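Local coordinates for protein dual function macrocyclase-peptidase POPB (Galerina marginata, PDB 5N4B) that cleaves peptide bonds after prolyl residues and joins peptide ends into macrocycles during biosynthesis of the amanitin toxins, at residues 52-63 with 687-695; 65-76 with 712-721. The protein carries 1 engineered substitution. All blocks are in the same frame, centred on the assembly; numbering follows the deposited sequence.

Contact 1. Residues 52-63 with 687-695; sequences TTAQADLAQSYL and PLLIKIDKS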
loop_
_atom_site.group_PDB
_atom_site.type_symbol
_atom_site.label_atom_id
_atom_site.label_comp_id
_atom_site.label_asym_id
_atom_site.label_seq_id
_atom_site.Cartn_x
_atom_site.Cartn_y
_atom_site.Cartn_z
ATOM N N THR A 52 -19.529 -4.051 -20.158
ATOM C CA THR A 52 -18.611 -3.079 -19.582
ATOM C C THR A 52 -18.561 -1.806 -20.412
ATOM O O THR A 52 -18.436 -0.710 -19.849
ATOM C CB THR A 52 -17.193 -3.647 -19.400
ATOM O OG1 THR A 52 -16.665 -4.072 -20.660
ATOM C CG2 THR A 52 -17.183 -4.817 -18.448
ATOM N N THR A 53 -18.614 -1.947 -21.746
ATOM C CA THR A 53 -18.635 -0.796 -22.630
ATOM C C THR A 53 -19.881 0.038 -22.393
ATOM O O THR A 53 -19.803 1.262 -22.245
ATOM C CB THR A 53 -18.559 -1.264 -24.086
ATOM O OG1 THR A 53 -17.307 -1.906 -24.289
ATOM C CG2 THR A 53 -18.685 -0.072 -25.038
ATOM N N ALA A 54 -21.047 -0.623 -22.282
ATOM C CA ALA A 54 -22.294 0.091 -22.008
ATOM C C ALA A 54 -22.234 0.819 -20.656
ATOM O O ALA A 54 -22.698 1.962 -20.530
ATOM C CB ALA A 54 -23.508 -0.841 -22.040
ATOM N N GLN A 55 -21.668 0.180 -19.636
ATOM C CA GLN A 55 -21.604 0.838 -18.336
ATOM C C GLN A 55 -20.645 2.018 -18.374
ATOM O O GLN A 55 -20.942 3.089 -17.840
ATOM C CB GLN A 55 -21.110 -0.146 -17.284
ATOM C CG GLN A 55 -22.090 -1.277 -16.883
ATOM C CD GLN A 55 -23.285 -0.819 -16.068
ATOM O OE1 GLN A 55 -23.356 0.316 -15.596
ATOM N NE2 GLN A 55 -24.226 -1.683 -15.942
ATOM N N ALA A 56 -19.483 1.833 -18.992
ATOM C CA ALA A 56 -18.475 2.884 -19.023
ATOM C C ALA A 56 -18.961 4.076 -19.847
ATOM O O ALA A 56 -18.745 5.233 -19.440
ATOM C CB ALA A 56 -17.148 2.339 -19.568
ATOM N N ASP A 57 -19.701 3.819 -20.916
ATOM C CA ASP A 57 -20.286 4.880 -21.730
ATOM C C ASP A 57 -21.338 5.636 -20.941
ATOM O O ASP A 57 -21.387 6.875 -21.005
ATOM C CB ASP A 57 -20.915 4.296 -23.005
ATOM C CG ASP A 57 -19.882 3.812 -24.049
ATOM O OD1 ASP A 57 -18.655 4.055 -23.895
ATOM O OD2 ASP A 57 -20.341 3.148 -25.035
ATOM N N LEU A 58 -22.180 4.927 -20.167
ATOM C CA LEU A 58 -23.167 5.604 -19.314
ATOM C C LEU A 58 -22.485 6.480 -18.288
ATOM O O LEU A 58 -22.920 7.620 -18.030
ATOM C CB LEU A 58 -24.081 4.584 -18.625
ATOM C CG LEU A 58 -25.223 5.100 -17.763
ATOM C CD1 LEU A 58 -26.269 5.737 -18.644
ATOM C CD2 LEU A 58 -25.822 3.956 -17.002
ATOM N N ALA A 59 -21.456 5.960 -17.636
ATOM C CA ALA A 59 -20.790 6.750 -16.616
ATOM C C ALA A 59 -20.179 7.996 -17.239
ATOM O O ALA A 59 -20.303 9.098 -16.692
ATOM C CB ALA A 59 -19.710 5.940 -15.930
ATOM N N GLN A 60 -19.482 7.835 -18.380
ATOM C CA GLN A 60 -18.857 8.996 -18.996
ATOM C C GLN A 60 -19.898 9.986 -19.504
ATOM O O GLN A 60 -19.698 11.196 -19.390
ATOM C CB GLN A 60 -17.955 8.594 -20.162
ATOM C CG GLN A 60 -17.184 9.785 -20.751
ATOM C CD GLN A 60 -16.292 10.398 -19.739
ATOM O OE1 GLN A 60 -15.380 9.733 -19.205
ATOM N NE2 GLN A 60 -16.555 11.641 -19.399
ATOM N N SER A 61 -21.026 9.495 -20.026
ATOM C CA SER A 61 -22.091 10.391 -20.453
ATOM C C SER A 61 -22.593 11.227 -19.263
ATOM O O SER A 61 -22.930 12.412 -19.405
ATOM C CB SER A 61 -23.227 9.609 -21.113
ATOM O OG SER A 61 -24.324 10.462 -21.386
ATOM N N TYR A 62 -22.724 10.618 -18.092
ATOM C CA TYR A 62 -23.169 11.355 -16.918
ATOM C C TYR A 62 -22.141 12.410 -16.525
ATOM O O TYR A 62 -22.494 13.577 -16.312
ATOM C CB TYR A 62 -23.418 10.412 -15.735
ATOM C CG TYR A 62 -24.029 11.108 -14.562
ATOM C CD1 TYR A 62 -25.351 11.416 -14.579
ATOM C CD2 TYR A 62 -23.309 11.467 -13.448
ATOM C CE1 TYR A 62 -25.961 12.059 -13.553
ATOM C CE2 TYR A 62 -23.932 12.167 -12.408
ATOM C CZ TYR A 62 -25.253 12.449 -12.484
ATOM O OH TYR A 62 -25.922 13.115 -11.451
ATOM N N LEU A 63 -20.883 12.019 -16.432
ATOM C CA LEU A 63 -19.823 12.957 -16.086
ATOM C C LEU A 63 -19.730 14.115 -17.084
ATOM O O LEU A 63 -19.406 15.242 -16.684
ATOM C CB LEU A 63 -18.494 12.192 -15.961
ATOM C CG LEU A 63 -18.481 11.128 -14.822
ATOM C CD1 LEU A 63 -17.286 10.191 -15.048
ATOM C CD2 LEU A 63 -18.469 11.756 -13.468
ATOM N N PRO A 687 -27.585 8.428 -9.325
ATOM C CA PRO A 687 -26.982 7.492 -10.268
ATOM C C PRO A 687 -26.097 6.478 -9.576
ATOM O O PRO A 687 -25.374 6.786 -8.623
ATOM C CB PRO A 687 -26.163 8.405 -11.194
ATOM C CG PRO A 687 -25.803 9.569 -10.331
ATOM C CD PRO A 687 -27.095 9.792 -9.538
ATOM N N LEU A 688 -26.155 5.259 -10.094
ATOM C CA LEU A 688 -25.354 4.118 -9.646
ATOM C C LEU A 688 -24.537 3.696 -10.860
ATOM O O LEU A 688 -25.052 3.036 -11.766
ATOM C CB LEU A 688 -26.233 2.997 -9.107
ATOM C CG LEU A 688 -27.213 3.499 -8.024
ATOM C CD1 LEU A 688 -28.190 2.405 -7.627
ATOM C CD2 LEU A 688 -26.540 3.969 -6.772
ATOM N N LEU A 689 -23.271 4.075 -10.910
ATOM C CA LEU A 689 -22.451 4.029 -12.112
ATOM C C LEU A 689 -21.130 3.307 -11.862
ATOM O O LEU A 689 -20.678 3.181 -10.708
ATOM C CB LEU A 689 -22.077 5.426 -12.577
ATOM C CG LEU A 689 -23.255 6.349 -12.802
ATOM C CD1 LEU A 689 -22.734 7.749 -13.078
ATOM C CD2 LEU A 689 -24.133 5.835 -13.903
ATOM N N ILE A 690 -20.499 2.809 -12.930
ATOM C CA ILE A 690 -19.175 2.192 -12.836
ATOM C C ILE A 690 -18.312 2.635 -14.006
ATOM O O ILE A 690 -18.761 2.658 -15.165
ATOM C CB ILE A 690 -19.231 0.650 -12.715
ATOM C CG1 ILE A 690 -17.825 0.082 -12.516
ATOM C CG2 ILE A 690 -19.913 0.021 -13.948
ATOM C CD1 ILE A 690 -17.878 -1.385 -12.089
ATOM N N LYS A 691 -17.061 2.995 -13.683
ATOM C CA LYS A 691 -16.001 3.272 -14.645
ATOM C C LYS A 691 -15.060 2.084 -14.679
ATOM O O LYS A 691 -14.721 1.521 -13.634
ATOM C CB LYS A 691 -15.190 4.487 -14.199
ATOM C CG LYS A 691 -15.803 5.771 -14.498
ATOM C CD LYS A 691 -14.897 6.922 -13.996
ATOM C CE LYS A 691 -13.536 6.950 -14.665
ATOM N NZ LYS A 691 -12.677 8.126 -14.296
ATOM N N ILE A 692 -14.589 1.730 -15.874
ATOM C CA ILE A 692 -13.798 0.528 -16.096
ATOM C C ILE A 692 -12.626 0.930 -16.976
ATOM O O ILE A 692 -12.795 1.123 -18.190
ATOM C CB ILE A 692 -14.609 -0.599 -16.743
ATOM C CG1 ILE A 692 -15.848 -0.899 -15.875
ATOM C CG2 ILE A 692 -13.702 -1.820 -16.880
ATOM C CD1 ILE A 692 -17.018 -1.563 -16.534
ATOM N N ASP A 693 -11.444 1.036 -16.395
ATOM C CA ASP A 693 -10.261 1.369 -17.186
ATOM C C ASP A 693 -9.783 0.110 -17.894
ATOM O O ASP A 693 -9.424 -0.859 -17.228
ATOM C CB ASP A 693 -9.182 1.953 -16.280
ATOM C CG ASP A 693 -7.948 2.470 -17.056
ATOM O OD1 ASP A 693 -7.698 2.016 -18.191
ATOM O OD2 ASP A 693 -7.211 3.335 -16.528
ATOM N N LYS A 694 -9.750 0.128 -19.227
ATOM C CA LYS A 694 -9.461 -1.086 -20.004
ATOM C C LYS A 694 -7.990 -1.240 -20.379
ATOM O O LYS A 694 -7.645 -2.201 -21.062
ATOM C CB LYS A 694 -10.396 -1.141 -21.198
ATOM C CG LYS A 694 -11.816 -1.455 -20.678
ATOM C CD LYS A 694 -12.850 -1.597 -21.732
ATOM C CE LYS A 694 -14.106 -2.187 -21.121
ATOM N NZ LYS A 694 -15.154 -2.206 -22.144
ATOM N N SER A 695 -7.107 -0.374 -19.890
ATOM C CA SER A 695 -5.680 -0.608 -19.979
ATOM C C SER A 695 -5.320 -1.648 -18.940
ATOM O O SER A 695 -5.628 -1.478 -17.758
ATOM C CB SER A 695 -4.911 0.680 -19.743
ATOM O OG SER A 695 -3.501 0.456 -19.818
HETATM O O HOH W 1 -22.186 2.838 -15.295
#

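Contact 2. Residues 65-76 with 712-721; sequences QNADIQKLAEKF and AADKWGFIAR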
loop_
_atom_site.group_PDB
_atom_site.type_symbol
_atom_site.label_atom_id
_atom_site.label_comp_id
_atom_site.label_asym_id
_atom_site.label_seq_id
_atom_site.Cartn_x
_atom_site.Cartn_y
_atom_site.Cartn_z
ATOM N N GLN A 65 -21.989 15.762 -18.374
ATOM C CA GLN A 65 -22.971 16.787 -18.013
ATOM C C GLN A 65 -22.425 17.805 -17.021
ATOM O O GLN A 65 -23.019 18.876 -16.886
ATOM C CB GLN A 65 -24.222 16.154 -17.394
ATOM C CG GLN A 65 -24.935 15.134 -18.289
ATOM C CD GLN A 65 -26.109 14.421 -17.576
ATOM O OE1 GLN A 65 -26.536 13.350 -18.019
ATOM N NE2 GLN A 65 -26.624 15.008 -16.485
ATOM N N ASN A 66 -21.302 17.530 -16.378
ATOM C CA ASN A 66 -20.777 18.304 -15.250
ATOM C C ASN A 66 -19.569 19.109 -15.748
ATOM O O ASN A 66 -18.457 18.582 -15.831
ATOM C CB ASN A 66 -20.391 17.334 -14.151
ATOM C CG ASN A 66 -19.881 18.036 -12.906
ATOM O OD1 ASN A 66 -19.634 19.254 -12.942
ATOM N ND2 ASN A 66 -19.746 17.304 -11.830
ATOM N N ALA A 67 -19.771 20.397 -16.060
ATOM C CA ALA A 67 -18.667 21.220 -16.555
ATOM C C ALA A 67 -17.631 21.513 -15.477
ATOM O O ALA A 67 -16.502 21.893 -15.795
ATOM C CB ALA A 67 -19.208 22.529 -17.131
ATOM N N ASP A 68 -17.958 21.291 -14.215
ATOM C CA ASP A 68 -16.984 21.558 -13.179
ATOM C C ASP A 68 -15.850 20.540 -13.152
ATOM O O ASP A 68 -14.795 20.833 -12.592
ATOM C CB ASP A 68 -17.645 21.599 -11.810
ATOM C CG ASP A 68 -18.590 22.775 -11.658
ATOM O OD1 ASP A 68 -18.668 23.670 -12.556
ATOM O OD2 ASP A 68 -19.277 22.811 -10.630
ATOM N N ILE A 69 -16.030 19.359 -13.745
ATOM C CA ILE A 69 -14.958 18.363 -13.742
ATOM C C ILE A 69 -13.712 18.910 -14.438
ATOM O O ILE A 69 -12.590 18.728 -13.959
ATOM C CB ILE A 69 -15.446 17.024 -14.329
ATOM C CG1 ILE A 69 -16.417 16.380 -13.337
ATOM C CG2 ILE A 69 -14.286 16.073 -14.553
ATOM C CD1 ILE A 69 -17.156 15.216 -13.886
ATOM N N GLN A 70 -13.878 19.542 -15.605
ATOM C CA GLN A 70 -12.709 20.103 -16.290
ATOM C C GLN A 70 -12.038 21.201 -15.476
ATOM O O GLN A 70 -10.799 21.365 -15.551
ATOM C CB GLN A 70 -13.103 20.658 -17.664
ATOM C CG GLN A 70 -13.023 19.629 -18.742
ATOM C CD GLN A 70 -11.592 19.408 -19.175
ATOM O OE1 GLN A 70 -10.836 18.694 -18.514
ATOM N NE2 GLN A 70 -11.190 20.078 -20.234
ATOM N N LYS A 71 -12.820 21.991 -14.736
ATOM C CA LYS A 71 -12.249 22.998 -13.854
ATOM C C LYS A 71 -11.410 22.342 -12.759
ATOM O O LYS A 71 -10.310 22.805 -12.432
ATOM C CB LYS A 71 -13.346 23.904 -13.255
ATOM C CG LYS A 71 -14.222 24.598 -14.312
ATOM C CD LYS A 71 -15.240 25.559 -13.682
ATOM C CE LYS A 71 -15.941 26.444 -14.738
ATOM N NZ LYS A 71 -16.583 25.656 -15.842
ATOM N N LEU A 72 -11.901 21.235 -12.213
ATOM C CA LEU A 72 -11.145 20.529 -11.190
ATOM C C LEU A 72 -9.900 19.884 -11.782
ATOM O O LEU A 72 -8.851 19.874 -11.150
ATOM C CB LEU A 72 -12.011 19.465 -10.521
ATOM C CG LEU A 72 -13.103 19.976 -9.640
ATOM C CD1 LEU A 72 -13.804 18.735 -9.026
ATOM C CD2 LEU A 72 -12.671 20.920 -8.538
ATOM N N ALA A 73 -9.969 19.353 -12.999
ATOM C CA ALA A 73 -8.762 18.813 -13.616
ATOM C C ALA A 73 -7.658 19.865 -13.695
ATOM O O ALA A 73 -6.482 19.587 -13.405
ATOM C CB ALA A 73 -9.052 18.262 -14.994
ATOM N N GLU A 74 -8.011 21.076 -14.114
ATOM C CA GLU A 74 -7.047 22.167 -14.202
ATOM C C GLU A 74 -6.444 22.470 -12.840
ATOM O O GLU A 74 -5.222 22.646 -12.712
ATOM C CB GLU A 74 -7.772 23.381 -14.766
ATOM C CG GLU A 74 -6.991 24.639 -14.859
ATOM C CD GLU A 74 -7.807 25.885 -15.295
ATOM O OE1 GLU A 74 -9.031 25.780 -15.726
ATOM O OE2 GLU A 74 -7.248 26.977 -15.097
ATOM N N LYS A 75 -7.282 22.556 -11.804
ATOM C CA LYS A 75 -6.788 22.855 -10.456
ATOM C C LYS A 75 -5.926 21.708 -9.921
ATOM O O LYS A 75 -4.903 21.945 -9.278
ATOM C CB LYS A 75 -7.965 23.075 -9.500
ATOM C CG LYS A 75 -8.846 24.293 -9.794
ATOM C CD LYS A 75 -10.102 24.279 -8.886
ATOM C CE LYS A 75 -11.090 25.408 -9.204
ATOM N NZ LYS A 75 -10.515 26.727 -8.961
ATOM N N PHE A 76 -6.330 20.470 -10.170
ATOM C CA PHE A 76 -5.629 19.309 -9.622
ATOM C C PHE A 76 -4.281 19.109 -10.312
ATOM O O PHE A 76 -3.291 18.775 -9.660
ATOM C CB PHE A 76 -6.465 18.044 -9.790
ATOM C CG PHE A 76 -7.704 17.964 -8.896
ATOM C CD1 PHE A 76 -7.900 18.844 -7.865
ATOM C CD2 PHE A 76 -8.648 16.994 -9.134
ATOM C CE1 PHE A 76 -9.011 18.703 -7.011
ATOM C CE2 PHE A 76 -9.797 16.857 -8.308
ATOM C CZ PHE A 76 -9.966 17.713 -7.270
ATOM N N ALA A 712 -8.951 11.573 -11.013
ATOM C CA ALA A 712 -9.216 12.294 -9.777
ATOM C C ALA A 712 -10.289 13.359 -9.993
ATOM O O ALA A 712 -11.191 13.533 -9.161
ATOM C CB ALA A 712 -7.921 12.916 -9.244
ATOM N N ALA A 713 -10.216 14.085 -11.101
ATOM C CA ALA A 713 -11.228 15.093 -11.362
ATOM C C ALA A 713 -12.612 14.472 -11.515
ATOM O O ALA A 713 -13.608 15.028 -11.039
ATOM C CB ALA A 713 -10.843 15.893 -12.600
ATOM N N ASP A 714 -12.705 13.327 -12.189
ATOM C CA ASP A 714 -13.999 12.642 -12.318
ATOM C C ASP A 714 -14.541 12.243 -10.947
ATOM O O ASP A 714 -15.721 12.448 -10.659
ATOM C CB ASP A 714 -13.833 11.369 -13.139
ATOM C CG ASP A 714 -13.764 11.580 -14.639
ATOM O OD1 ASP A 714 -14.002 12.687 -15.104
ATOM O OD2 ASP A 714 -13.459 10.579 -15.362
ATOM N N LYS A 715 -13.693 11.661 -10.110
ATOM C CA LYS A 715 -14.121 11.159 -8.803
ATOM C C LYS A 715 -14.586 12.294 -7.901
ATOM O O LYS A 715 -15.699 12.273 -7.355
ATOM C CB LYS A 715 -12.968 10.414 -8.114
ATOM C CG LYS A 715 -13.158 10.178 -6.669
ATOM C CD LYS A 715 -12.115 9.203 -6.148
ATOM C CE LYS A 715 -10.838 9.841 -5.860
ATOM N NZ LYS A 715 -10.125 9.027 -4.768
ATOM N N TRP A 716 -13.728 13.308 -7.734
ATOM C CA TRP A 716 -14.052 14.385 -6.810
ATOM C C TRP A 716 -15.134 15.285 -7.392
ATOM O O TRP A 716 -15.961 15.828 -6.649
ATOM C CB TRP A 716 -12.792 15.174 -6.418
ATOM C CG TRP A 716 -11.760 14.341 -5.728
ATOM C CD1 TRP A 716 -10.456 14.154 -6.119
ATOM C CD2 TRP A 716 -11.938 13.553 -4.545
ATOM N NE1 TRP A 716 -9.822 13.311 -5.244
ATOM C CE2 TRP A 716 -10.709 12.906 -4.282
ATOM C CE3 TRP A 716 -13.017 13.330 -3.690
ATOM C CZ2 TRP A 716 -10.523 12.060 -3.187
ATOM C CZ3 TRP A 716 -12.837 12.486 -2.608
ATOM C CH2 TRP A 716 -11.603 11.867 -2.359
ATOM N N GLY A 717 -15.171 15.428 -8.710
ATOM C CA GLY A 717 -16.269 16.173 -9.332
ATOM C C GLY A 717 -17.604 15.469 -9.186
ATOM O O GLY A 717 -18.639 16.109 -8.936
ATOM N N PHE A 718 -17.589 14.155 -9.309
ATOM C CA PHE A 718 -18.805 13.369 -9.090
ATOM C C PHE A 718 -19.310 13.583 -7.679
ATOM O O PHE A 718 -20.497 13.811 -7.451
ATOM C CB PHE A 718 -18.547 11.899 -9.379
ATOM C CG PHE A 718 -19.738 11.000 -9.096
ATOM C CD1 PHE A 718 -20.640 10.764 -10.113
ATOM C CD2 PHE A 718 -19.912 10.413 -7.883
ATOM C CE1 PHE A 718 -21.768 9.960 -9.918
ATOM C CE2 PHE A 718 -21.029 9.596 -7.663
ATOM C CZ PHE A 718 -21.932 9.370 -8.677
ATOM N N ILE A 719 -18.407 13.482 -6.713
ATOM C CA ILE A 719 -18.787 13.681 -5.330
ATOM C C ILE A 719 -19.333 15.088 -5.142
ATOM O O ILE A 719 -20.368 15.287 -4.500
ATOM C CB ILE A 719 -17.606 13.385 -4.399
ATOM C CG1 ILE A 719 -17.357 11.875 -4.294
ATOM C CG2 ILE A 719 -17.866 13.985 -3.015
ATOM C CD1 ILE A 719 -16.070 11.505 -3.650
ATOM N N ALA A 720 -18.636 16.105 -5.664
ATOM C CA ALA A 720 -19.071 17.482 -5.447
ATOM C C ALA A 720 -20.474 17.716 -5.984
ATOM O O ALA A 720 -21.328 18.310 -5.303
ATOM C CB ALA A 720 -18.106 18.473 -6.087
ATOM N N ARG A 721 -20.746 17.238 -7.189
ATOM C CA ARG A 721 -22.087 17.417 -7.764
ATOM C C ARG A 721 -23.127 16.644 -6.962
ATOM O O ARG A 721 -24.211 17.170 -6.680
ATOM C CB ARG A 721 -22.103 16.992 -9.230
ATOM C CG ARG A 721 -23.502 17.049 -9.777
ATOM C CD ARG A 721 -23.579 17.324 -11.237
ATOM N NE ARG A 721 -23.168 18.697 -11.516
ATOM C CZ ARG A 721 -23.391 19.281 -12.679
ATOM N NH1 ARG A 721 -22.969 20.524 -12.900
ATOM N NH2 ARG A 721 -24.022 18.601 -13.626
HETATM O O HOH W 2 -22.203 21.627 -15.435
HETATM O O HOH W 3 -18.615 18.844 -9.736
#

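Contact 1. Residues 52-63 with 687-695
Y62 and L689 lead the apolar part of this contact, in which helix 46-64, from the N-terminal part of the chain, lies across strand 688-693, an edge strand of the alpha/beta-hydrolase sheet. Helix and strand axes come within 6.7 Å at 112°. The CD1 branch of L689 touches Y62 CD2 at 3.8 Å, while its CD2 branch touches L58 CD2, the two side chains crossing at about a right angle. A chi1 of -173° swings the Y62 ring out toward P687, whose CG sits over one ring face in a CH-pi contact, 4.0 Å from the centroid; W7 meets the same ring edge-to-face. Small alanines let the backbones close in, A56 CA lying 5.0 Å from K691 CA. The A59 methyl rests against I690 O. Further along, the CG2 branch of I690 packs against Q55 CB at 3.5 Å, and the CD1 end of I692 reaches T52 CB.

Polar links lie within and at one end of this seam. K694 stretches an extended chain back to the helix, and its NZ donates to T52 OG1 at 2.8 Å. T52 OG1 is also bonded to D49 O, and T53 OG1, near K694 NZ but not bonded to it, shares that acceptor. Water 1 accepts from I690 N at 2.9 Å and is within donating distance of both Q55 O and Q55 OE1, bridging strand backbone and helix; the Q55 amide nitrogen is bonded to Q678.

I692 lies about 9 Å, side chain to side chain, from the catalytic D662, so the helix covers a strand close to the charge relay. The chemistry implies an interface held mainly by close apolar fit, with a water serving the edge-strand N-H of I690, which faces away from strand 653-659, and a lysine tying down one end.

Contact 2. Residues 65-76 with 712-721
A713 is a knob in a hole: its methyl sits among I69, L72, A73 and F76 where helix 68-80 packs against helix 705-722 of the alpha/beta-hydrolase domain. The two axes approach to 8.3 Å at 127°. A73 CB meets A713 CB at 3.8 Å, and beside them G717 presents bare backbone, its CA 3.6 Å from L72 CD1. I69 lays CG1 along the same glycine and turns CG2 to OD1 of D714, whose OD2 is in a salt bridge with K710. At the far end the F76 ring, its plane perpendicular to that of W716, brings CE2 to the edge of the indole, 3.5 Å from W716 CD1, while L72 CB covers part of one phenyl face.

Around this core, N66 and R721 pair by flat stacking, amide and guanidinium planes 10° apart. At the rim, R721 NH2 makes a weak bond to Q65 O at 3.4 Å, and water 2 accepts from both R721 NH1 and A67 N.

Farther out, Y519 of helix 510-519 touches L72. The stacked amide is itself positioned: chi1 -178° sends it away from N66's own backbone nitrogen, and OD1 turns back to its own segment to accept from D68 N, a capping bond in the turn that leads into the helix. N66 ND2 donates to water 3, which in turn donates to G717 O.

Contacts 1 and 2 fasten successive N-terminal helices, 46-64 and 68-80, onto successive elements near the C-terminus, strand 688-693 and helix 705-722, so that two distant parts of the chain are joined twice. Their centres lie 16 Å apart, and a salt bridge from K691 NZ to D714 OD2 (2.8 Å) connects them, with L63 packed against both D714 and I69. Contact 1 is partly buried, lies at the sheet margin near the charge relay and is helix on strand, with a lysine-threonine bond across it. Contact 2 is more deeply buried, away from the catalytic residues and helix on helix, its polar chemistry gathered at the arginine end.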